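Local coordinates for periplasmic binding protein/LacI transcriptional regulator (Clostridium phytofermentans, PDB 3BRS) that probably binds a sugar in the cleft between its two domains and hands it to a membrane transporter, as periplasmic binding proteins of this family do, at residues A[9-14]-A[56-61]; A[49-54]-A[73-78]; A[78-83]-A[100-105]. All coordinates share one frame; numbering follows the deposited sequence.

All three contacts lie in the same alpha/beta domain, built on the parallel sheet that holds strands 7-11, 68-71 and 92-96. Interactions 1 and 2 both use helix 51-63: its later turns rest on strand 7-11 through apolar packing, with no hydrogen bond across, whereas its first turn meets the loop 73-78 through a hydrogen bond to a side-chain amide and an aromatic ring. Interaction 3 carries on from K78, shared with interaction 2, along helix 80-83, which packs on the loop 100-105. Interactions 1 and 2 are buried; interaction 3 is partly so, mixing sulfur and methyl packing with an amide-aromatic stack. Q54, bonded to P12, ties interaction 2 to interaction 1; Q102, bonded to E77, ties interaction 2 to interaction 3.

Interaction 1 of 3, residues A[9-14]-A[56-61]; sequences ICIPKV and ELIEEA
I11 reaches from strand 9-11 toward helix 56-61 and ends between two of its residues. Its CD1 lies 3.7 Å from I58 CG1 and 3.8 Å from A61 CB, so one methyl fills the angle between side chains that are three positions apart on the helix. The side chains of I11 and I58 cross at about a right angle, and the touching is done by the end of one against the flank of the other. I11 is extended beyond CB (chi2 178°), which carries CD1 the full length of the chain toward the helix. I9, two residues earlier on the same side of the strand, meets A61 differently: its CD1 comes to 3.7 Å from A61 O, while its branch methyl CG2 stands 4.2 Å from A61 CB. Alanine suits this position because its single methyl lets both isoleucines approach the helix backbone. No hydrogen bond crosses. The short strand and helix segments run antiparallel (175°), their axes 10.0 Å apart at closest approach. Helix 51-63 is the crossover from strand 39-42 to strand 68-71 and packs over strand 7-11, which lies between them; I11 and A61 both touch I69 of strand 68-71.

Interaction 2 of 3, residues A[49-54]-A[73-78]; sequences EDYLVQ and AADYEK
Q54 OE1 accepts a hydrogen bond from the backbone N of A74 at 2.8 Å, with an N-H...O angle of 152°. The donor approaches tilted 21° from the carbonyl plane. The other end of the same amide is also held, since Q54 NE2 donates to the carbonyl oxygens of A72 and P12; with both ends engaged, the rotation of the amide is fixed. Glutamine suits this buried place because one flat group can donate and accept at once, and its chain, extended beyond CG, spans the gap from the helix to the loop. A74 CB fits against the helix start, 3.6 Å from Y51 CB, where a small methyl allows the backbones to come close. Beyond it the Y51 ring is turned toward the loop by an uncommon first torsion (chi1 79°), CG standing between the backbone N and the carbonyl carbon. K78 CB lies over one face of this ring, 3.9 Å from its centroid, a CH-pi contact that uses the aliphatic part of the lysine. Both the helix start and the loop lie at the C-terminal end of the parallel sheet, the side that faces the ligand cleft in periplasmic binding proteins.

Interaction 3 of 3, residues A[78-83]-A[100-105]; sequences KTYDAA and MKQDIA
The backbones of helix 80-83 and the irregular chain 100-105 stay well apart, with CA atoms 7.0 Å apart for Y80 and M100 and 8.3 Å for A83 and I104, so side chains bridge the gap. Both segments are connections at the C-terminal ends of neighbouring strands, 68-71 and 92-96, in the parallel alpha/beta fold of this domain. Y80 and Q102 carry the outer part. The Q102 side chain bends at chi2 (88°), and its amide lies over the CB-CG end of the Y80 side chain, the amide and ring planes 9° apart. Q102 CG sits over the ring face 3.7 Å from its centroid, a CH-pi contact, while I104 CG2 approaches the ring edge in plane. Glutamine suits this place because its flat amide can stack on the aromatic ring while NE2 hydrogen-bonds to E77 O. Deeper in, M100 SD touches T79 CG2 at 3.7 Å, the two side chains crossing at about a right angle, and also packs on A83 CB. I104 CD1 reaches the helix too, 3.5 Å from A83 O. One water accepts from Y80 N at 3.1 Å and lies 3.0 Å from Q102 OE1, one of several acceptors around it.

Interaction 1 of 3, residues A[9-14]-A[56-61]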
loop_
_atom_site.group_PDB
_atom_site.type_symbol
_atom_site.label_atom_id
_atom_site.label_comp_id
_atom_site.label_asym_id
_atom_site.label_seq_id
_atom_site.Cartn_x
_atom_site.Cartn_y
_atom_site.Cartn_z
ATOM N N ILE A 9 15.987 0.746 12.355
ATOM C CA ILE A 9 16.231 0.631 10.889
ATOM C C ILE A 9 14.890 0.457 10.241
ATOM O O ILE A 9 14.145 -0.439 10.636
ATOM C CB ILE A 9 17.154 -0.577 10.582
ATOM C CG1 ILE A 9 18.585 -0.293 11.081
ATOM C CG2 ILE A 9 17.132 -0.916 9.005
ATOM C CD1 ILE A 9 19.544 -1.637 10.949
ATOM N N CYS A 10 14.566 1.335 9.283
ATOM C CA CYS A 10 13.284 1.244 8.553
ATOM C C CYS A 10 13.447 0.472 7.236
ATOM O O CYS A 10 14.404 0.765 6.470
ATOM C CB CYS A 10 12.757 2.680 8.266
ATOM S SG CYS A 10 11.193 2.497 7.379
ATOM N N ILE A 11 12.562 -0.483 6.949
ATOM C CA ILE A 11 12.699 -1.313 5.737
ATOM C C ILE A 11 11.436 -1.209 4.984
ATOM O O ILE A 11 10.538 -2.000 5.212
ATOM C CB ILE A 11 13.035 -2.796 6.010
ATOM C CG1 ILE A 11 14.214 -2.923 6.999
ATOM C CG2 ILE A 11 13.196 -3.616 4.705
ATOM C CD1 ILE A 11 14.563 -4.420 7.365
ATOM N N PRO A 12 11.301 -0.164 4.164
ATOM C CA PRO A 12 10.075 -0.064 3.332
ATOM C C PRO A 12 10.038 -1.162 2.244
ATOM O O PRO A 12 10.940 -1.992 2.171
ATOM C CB PRO A 12 10.149 1.314 2.722
ATOM C CG PRO A 12 11.354 2.042 3.395
ATOM C CD PRO A 12 12.239 0.940 3.930
ATOM N N LYS A 13 8.964 -1.254 1.459
ATOM C CA LYS A 13 8.917 -2.249 0.386
ATOM C C LYS A 13 9.811 -1.784 -0.740
ATOM O O LYS A 13 10.405 -2.655 -1.410
ATOM C CB LYS A 13 7.517 -2.353 -0.183
ATOM C CG LYS A 13 6.507 -2.982 0.818
ATOM C CD LYS A 13 5.216 -3.143 0.047
ATOM C CE LYS A 13 4.145 -3.877 0.835
ATOM N NZ LYS A 13 2.796 -3.460 0.275
ATOM N N VAL A 14 9.852 -0.447 -0.962
ATOM C CA VAL A 14 10.818 0.258 -1.827
ATOM C C VAL A 14 11.115 1.668 -1.308
ATOM O O VAL A 14 10.290 2.266 -0.628
ATOM C CB VAL A 14 10.305 0.600 -3.313
ATOM C CG1 VAL A 14 10.160 -0.620 -4.216
ATOM C CG2 VAL A 14 9.033 1.386 -3.229
ATOM N N GLU A 56 16.846 -10.711 2.595
ATOM C CA GLU A 56 18.299 -10.497 2.767
ATOM C C GLU A 56 18.605 -9.251 3.561
ATOM O O GLU A 56 19.470 -9.271 4.416
ATOM C CB GLU A 56 18.885 -10.327 1.374
ATOM C CG GLU A 56 19.091 -11.667 0.690
ATOM C CD GLU A 56 19.769 -11.544 -0.659
ATOM O OE1 GLU A 56 19.909 -10.411 -1.245
ATOM O OE2 GLU A 56 20.160 -12.626 -1.127
ATOM N N LEU A 57 17.916 -8.145 3.248
ATOM C CA LEU A 57 18.077 -6.819 3.937
ATOM C C LEU A 57 17.634 -6.908 5.397
ATOM O O LEU A 57 18.242 -6.322 6.280
ATOM C CB LEU A 57 17.187 -5.827 3.240
ATOM C CG LEU A 57 17.692 -5.339 1.843
ATOM C CD1 LEU A 57 16.718 -4.352 1.195
ATOM C CD2 LEU A 57 19.086 -4.682 1.874
ATOM N N ILE A 58 16.561 -7.660 5.691
ATOM C CA ILE A 58 16.254 -7.910 7.100
ATOM C C ILE A 58 17.351 -8.670 7.781
ATOM O O ILE A 58 17.726 -8.308 8.874
ATOM C CB ILE A 58 14.948 -8.743 7.248
ATOM C CG1 ILE A 58 13.737 -7.936 6.739
ATOM C CG2 ILE A 58 14.812 -9.319 8.659
ATOM C CD1 ILE A 58 12.496 -8.855 6.232
ATOM N N GLU A 59 17.848 -9.752 7.185
ATOM C CA GLU A 59 18.930 -10.457 7.820
ATOM C C GLU A 59 20.116 -9.461 8.138
ATOM O O GLU A 59 20.689 -9.450 9.273
ATOM C CB GLU A 59 19.369 -11.644 6.950
ATOM C CG GLU A 59 18.372 -12.815 6.843
ATOM C CD GLU A 59 18.783 -13.892 5.742
ATOM O OE1 GLU A 59 17.982 -14.157 4.764
ATOM O OE2 GLU A 59 19.915 -14.446 5.855
ATOM N N GLU A 60 20.491 -8.660 7.121
ATOM C CA GLU A 60 21.524 -7.615 7.222
ATOM C C GLU A 60 21.159 -6.607 8.352
ATOM O O GLU A 60 22.058 -6.142 9.095
ATOM C CB GLU A 60 21.690 -6.868 5.880
ATOM C CG GLU A 60 22.423 -7.646 4.732
ATOM C CD GLU A 60 22.282 -6.992 3.275
ATOM O OE1 GLU A 60 22.028 -5.751 3.175
ATOM O OE2 GLU A 60 22.432 -7.742 2.250
ATOM N N ALA A 61 19.874 -6.241 8.446
ATOM C CA ALA A 61 19.349 -5.296 9.465
ATOM C C ALA A 61 19.650 -5.838 10.874
ATOM O O ALA A 61 20.231 -5.182 11.719
ATOM C CB ALA A 61 17.752 -5.097 9.287
#

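Interaction 2 of 3, residues A[49-54]-A[73-78]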
loop_
_atom_site.group_PDB
_atom_site.type_symbol
_atom_site.label_atom_id
_atom_site.label_comp_id
_atom_site.label_asym_id
_atom_site.label_seq_id
_atom_site.Cartn_x
_atom_site.Cartn_y
_atom_site.Cartn_z
ATOM N N GLU A 49 8.115 -5.936 -5.123
ATOM C CA GLU A 49 7.792 -7.361 -5.067
ATOM C C GLU A 49 8.990 -8.209 -4.777
ATOM O O GLU A 49 8.877 -9.438 -4.681
ATOM C CB GLU A 49 7.122 -7.858 -6.362
ATOM C CG GLU A 49 8.057 -8.021 -7.554
ATOM C CD GLU A 49 8.227 -6.751 -8.369
ATOM O OE1 GLU A 49 8.390 -6.914 -9.608
ATOM O OE2 GLU A 49 8.167 -5.607 -7.815
ATOM N N ASP A 50 10.174 -7.605 -4.655
ATOM C CA ASP A 50 11.367 -8.427 -4.478
ATOM C C ASP A 50 11.497 -8.903 -3.021
ATOM O O ASP A 50 12.393 -8.555 -2.264
ATOM C CB ASP A 50 12.575 -7.630 -4.976
ATOM C CG ASP A 50 13.752 -8.493 -5.237
ATOM O OD1 ASP A 50 13.719 -9.720 -4.976
ATOM O OD2 ASP A 50 14.773 -7.948 -5.730
ATOM N N TYR A 51 10.607 -9.745 -2.579
ATOM C CA TYR A 51 10.714 -10.180 -1.156
ATOM C C TYR A 51 12.036 -10.926 -0.829
ATOM O O TYR A 51 12.416 -10.994 0.352
ATOM C CB TYR A 51 9.424 -10.975 -0.656
ATOM C CG TYR A 51 9.382 -12.426 -1.118
ATOM C CD1 TYR A 51 10.164 -13.412 -0.463
ATOM C CD2 TYR A 51 8.649 -12.796 -2.234
ATOM C CE1 TYR A 51 10.203 -14.776 -0.875
ATOM C CE2 TYR A 51 8.713 -14.175 -2.690
ATOM C CZ TYR A 51 9.484 -15.120 -1.977
ATOM O OH TYR A 51 9.545 -16.443 -2.307
ATOM N N LEU A 52 12.762 -11.446 -1.828
ATOM C CA LEU A 52 13.862 -12.353 -1.500
ATOM C C LEU A 52 15.023 -11.437 -1.045
ATOM O O LEU A 52 15.848 -11.738 -0.134
ATOM C CB LEU A 52 14.248 -13.175 -2.752
ATOM C CG LEU A 52 13.497 -14.526 -2.890
ATOM C CD1 LEU A 52 13.646 -15.295 -4.195
ATOM C CD2 LEU A 52 13.977 -15.399 -1.789
ATOM N N VAL A 53 14.973 -10.250 -1.643
ATOM C CA VAL A 53 15.964 -9.228 -1.454
ATOM C C VAL A 53 15.620 -8.487 -0.222
ATOM O O VAL A 53 16.521 -8.089 0.533
ATOM C CB VAL A 53 16.094 -8.333 -2.664
ATOM C CG1 VAL A 53 16.877 -7.079 -2.335
ATOM C CG2 VAL A 53 16.925 -9.072 -3.762
ATOM N N GLN A 54 14.344 -8.303 -0.002
ATOM C CA GLN A 54 13.894 -7.741 1.312
ATOM C C GLN A 54 14.231 -8.603 2.501
ATOM O O GLN A 54 14.700 -8.117 3.535
ATOM C CB GLN A 54 12.388 -7.462 1.350
ATOM C CG GLN A 54 12.120 -6.323 2.371
ATOM C CD GLN A 54 10.636 -6.121 2.695
ATOM O OE1 GLN A 54 9.813 -7.120 2.817
ATOM N NE2 GLN A 54 10.238 -4.815 2.751
ATOM N N ALA A 73 6.083 -5.393 5.023
ATOM C CA ALA A 73 6.419 -6.773 4.616
ATOM C C ALA A 73 6.101 -6.906 3.145
ATOM O O ALA A 73 4.932 -6.792 2.690
ATOM C CB ALA A 73 5.599 -7.744 5.421
ATOM N N ALA A 74 7.081 -7.298 2.361
ATOM C CA ALA A 74 6.799 -7.480 0.910
ATOM C C ALA A 74 5.764 -8.585 0.623
ATOM O O ALA A 74 5.024 -8.524 -0.334
ATOM C CB ALA A 74 8.092 -7.699 0.105
ATOM N N ASP A 75 5.791 -9.638 1.410
ATOM C CA ASP A 75 4.987 -10.804 1.138
ATOM C C ASP A 75 4.267 -11.242 2.412
ATOM O O ASP A 75 4.890 -11.454 3.477
ATOM C CB ASP A 75 5.922 -11.969 0.645
ATOM C CG ASP A 75 5.116 -13.041 -0.003
ATOM O OD1 ASP A 75 4.597 -13.848 0.735
ATOM O OD2 ASP A 75 4.838 -12.983 -1.212
ATOM N N TYR A 76 2.966 -11.437 2.295
ATOM C CA TYR A 76 2.134 -11.786 3.397
ATOM C C TYR A 76 2.575 -13.086 4.075
ATOM O O TYR A 76 2.487 -13.198 5.308
ATOM C CB TYR A 76 0.736 -11.976 2.771
ATOM C CG TYR A 76 -0.339 -12.377 3.771
ATOM C CD1 TYR A 76 -0.676 -11.524 4.825
ATOM C CD2 TYR A 76 -1.103 -13.544 3.608
ATOM C CE1 TYR A 76 -1.671 -11.856 5.745
ATOM C CE2 TYR A 76 -2.091 -13.863 4.510
ATOM C CZ TYR A 76 -2.344 -13.008 5.584
ATOM O OH TYR A 76 -3.337 -13.305 6.506
ATOM N N GLU A 77 3.026 -14.072 3.307
ATOM C CA GLU A 77 3.540 -15.359 3.896
ATOM C C GLU A 77 5.079 -15.565 4.006
ATOM O O GLU A 77 5.551 -16.270 4.900
ATOM C CB GLU A 77 2.910 -16.469 3.092
ATOM C CG GLU A 77 1.376 -16.494 3.295
ATOM C CD GLU A 77 0.644 -17.334 2.284
ATOM O OE1 GLU A 77 -0.505 -17.735 2.572
ATOM O OE2 GLU A 77 1.200 -17.577 1.189
ATOM N N LYS A 78 5.870 -14.917 3.133
ATOM C CA LYS A 78 7.298 -15.294 2.955
ATOM C C LYS A 78 8.290 -14.389 3.587
ATOM O O LYS A 78 9.400 -14.850 3.900
ATOM C CB LYS A 78 7.643 -15.475 1.476
ATOM C CG LYS A 78 6.353 -15.904 0.661
ATOM C CD LYS A 78 6.636 -16.901 -0.314
ATOM C CE LYS A 78 6.603 -18.185 0.415
ATOM N NZ LYS A 78 5.918 -19.180 -0.513
#

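Interaction 3 of 3, residues A[78-83]-A[100-105]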
loop_
_atom_site.group_PDB
_atom_site.type_symbol
_atom_site.label_atom_id
_atom_site.label_comp_id
_atom_site.label_asym_id
_atom_site.label_seq_id
_atom_site.Cartn_x
_atom_site.Cartn_y
_atom_site.Cartn_z
ATOM N N LYS A 78 5.870 -14.917 3.133
ATOM C CA LYS A 78 7.298 -15.294 2.955
ATOM C C LYS A 78 8.290 -14.389 3.587
ATOM O O LYS A 78 9.400 -14.850 3.900
ATOM C CB LYS A 78 7.643 -15.475 1.476
ATOM C CG LYS A 78 6.353 -15.904 0.661
ATOM C CD LYS A 78 6.636 -16.901 -0.314
ATOM C CE LYS A 78 6.603 -18.185 0.415
ATOM N NZ LYS A 78 5.918 -19.180 -0.513
ATOM N N THR A 79 7.886 -13.124 3.827
ATOM C CA THR A 79 8.648 -12.183 4.628
ATOM C C THR A 79 9.101 -12.744 6.050
ATOM O O THR A 79 10.200 -12.502 6.559
ATOM C CB THR A 79 7.810 -10.864 4.765
ATOM O OG1 THR A 79 7.668 -10.295 3.494
ATOM C CG2 THR A 79 8.564 -9.861 5.593
ATOM N N TYR A 80 8.189 -13.482 6.649
ATOM C CA TYR A 80 8.365 -14.113 7.923
ATOM C C TYR A 80 9.577 -15.031 7.790
ATOM O O TYR A 80 10.247 -15.256 8.733
ATOM C CB TYR A 80 7.086 -14.890 8.264
ATOM C CG TYR A 80 7.201 -15.827 9.467
ATOM C CD1 TYR A 80 6.883 -15.378 10.725
ATOM C CD2 TYR A 80 7.579 -17.196 9.318
ATOM C CE1 TYR A 80 6.972 -16.191 11.874
ATOM C CE2 TYR A 80 7.661 -18.046 10.497
ATOM C CZ TYR A 80 7.372 -17.506 11.740
ATOM O OH TYR A 80 7.448 -18.257 12.869
ATOM N N ASP A 81 9.877 -15.563 6.620
ATOM C CA ASP A 81 11.044 -16.452 6.566
ATOM C C ASP A 81 12.268 -15.759 7.143
ATOM O O ASP A 81 13.236 -16.412 7.561
ATOM C CB ASP A 81 11.345 -16.892 5.116
ATOM C CG ASP A 81 10.260 -17.811 4.562
ATOM O OD1 ASP A 81 9.600 -18.464 5.402
ATOM O OD2 ASP A 81 10.054 -17.873 3.327
ATOM N N ALA A 82 12.264 -14.434 7.119
ATOM C CA ALA A 82 13.456 -13.746 7.541
ATOM C C ALA A 82 13.065 -12.969 8.762
ATOM O O ALA A 82 13.851 -12.903 9.705
ATOM C CB ALA A 82 14.006 -12.858 6.443
ATOM N N ALA A 83 11.866 -12.394 8.752
ATOM C CA ALA A 83 11.440 -11.593 9.941
ATOM C C ALA A 83 11.159 -12.382 11.250
ATOM O O ALA A 83 11.159 -11.780 12.354
ATOM C CB ALA A 83 10.317 -10.622 9.627
ATOM N N MET A 100 2.153 -9.255 7.927
ATOM C CA MET A 100 2.283 -10.713 7.723
ATOM C C MET A 100 1.043 -11.532 8.301
ATOM O O MET A 100 0.323 -11.083 9.167
ATOM C CB MET A 100 3.552 -11.189 8.364
ATOM C CG MET A 100 4.823 -10.490 7.722
ATOM S SD MET A 100 6.421 -10.841 8.505
ATOM C CE MET A 100 6.201 -9.564 9.688
ATOM N N LYS A 101 0.875 -12.751 7.778
ATOM C CA LYS A 101 -0.068 -13.736 8.206
ATOM C C LYS A 101 0.348 -14.195 9.562
ATOM O O LYS A 101 -0.508 -14.621 10.334
ATOM C CB LYS A 101 0.007 -14.968 7.274
ATOM C CG LYS A 101 -1.164 -15.976 7.429
ATOM C CD LYS A 101 -0.805 -17.308 6.746
ATOM C CE LYS A 101 0.710 -17.634 6.896
ATOM N NZ LYS A 101 1.097 -18.959 6.240
ATOM N N GLN A 102 1.660 -14.171 9.835
ATOM C CA GLN A 102 2.184 -14.650 11.125
ATOM C C GLN A 102 2.146 -13.502 12.134
ATOM O O GLN A 102 2.492 -12.361 11.811
ATOM C CB GLN A 102 3.590 -15.263 11.001
ATOM C CG GLN A 102 3.636 -16.470 9.961
ATOM C CD GLN A 102 3.917 -15.987 8.510
ATOM O OE1 GLN A 102 3.793 -14.774 8.164
ATOM N NE2 GLN A 102 4.316 -16.927 7.665
ATOM N N ASP A 103 1.723 -13.801 13.357
ATOM C CA ASP A 103 1.443 -12.737 14.302
ATOM C C ASP A 103 2.675 -12.331 15.090
ATOM O O ASP A 103 2.715 -12.487 16.312
ATOM C CB ASP A 103 0.330 -13.127 15.270
ATOM C CG ASP A 103 -0.022 -11.996 16.190
ATOM O OD1 ASP A 103 -0.124 -10.854 15.665
ATOM O OD2 ASP A 103 -0.147 -12.239 17.418
ATOM N N ILE A 104 3.685 -11.792 14.403
ATOM C CA ILE A 104 4.904 -11.437 15.110
ATOM C C ILE A 104 5.151 -9.967 15.375
ATOM O O ILE A 104 6.080 -9.657 16.156
ATOM C CB ILE A 104 6.132 -12.146 14.525
ATOM C CG1 ILE A 104 6.342 -11.685 13.074
ATOM C CG2 ILE A 104 5.998 -13.717 14.693
ATOM C CD1 ILE A 104 7.690 -12.042 12.455
ATOM N N ALA A 105 4.347 -9.049 14.810
ATOM C CA ALA A 105 4.566 -7.613 15.072
ATOM C C ALA A 105 4.348 -7.280 16.495
ATOM O O ALA A 105 3.350 -7.708 17.059
ATOM C CB ALA A 105 3.650 -6.706 14.226
HETATM O O HOH W 1 5.139 -13.248 5.999
#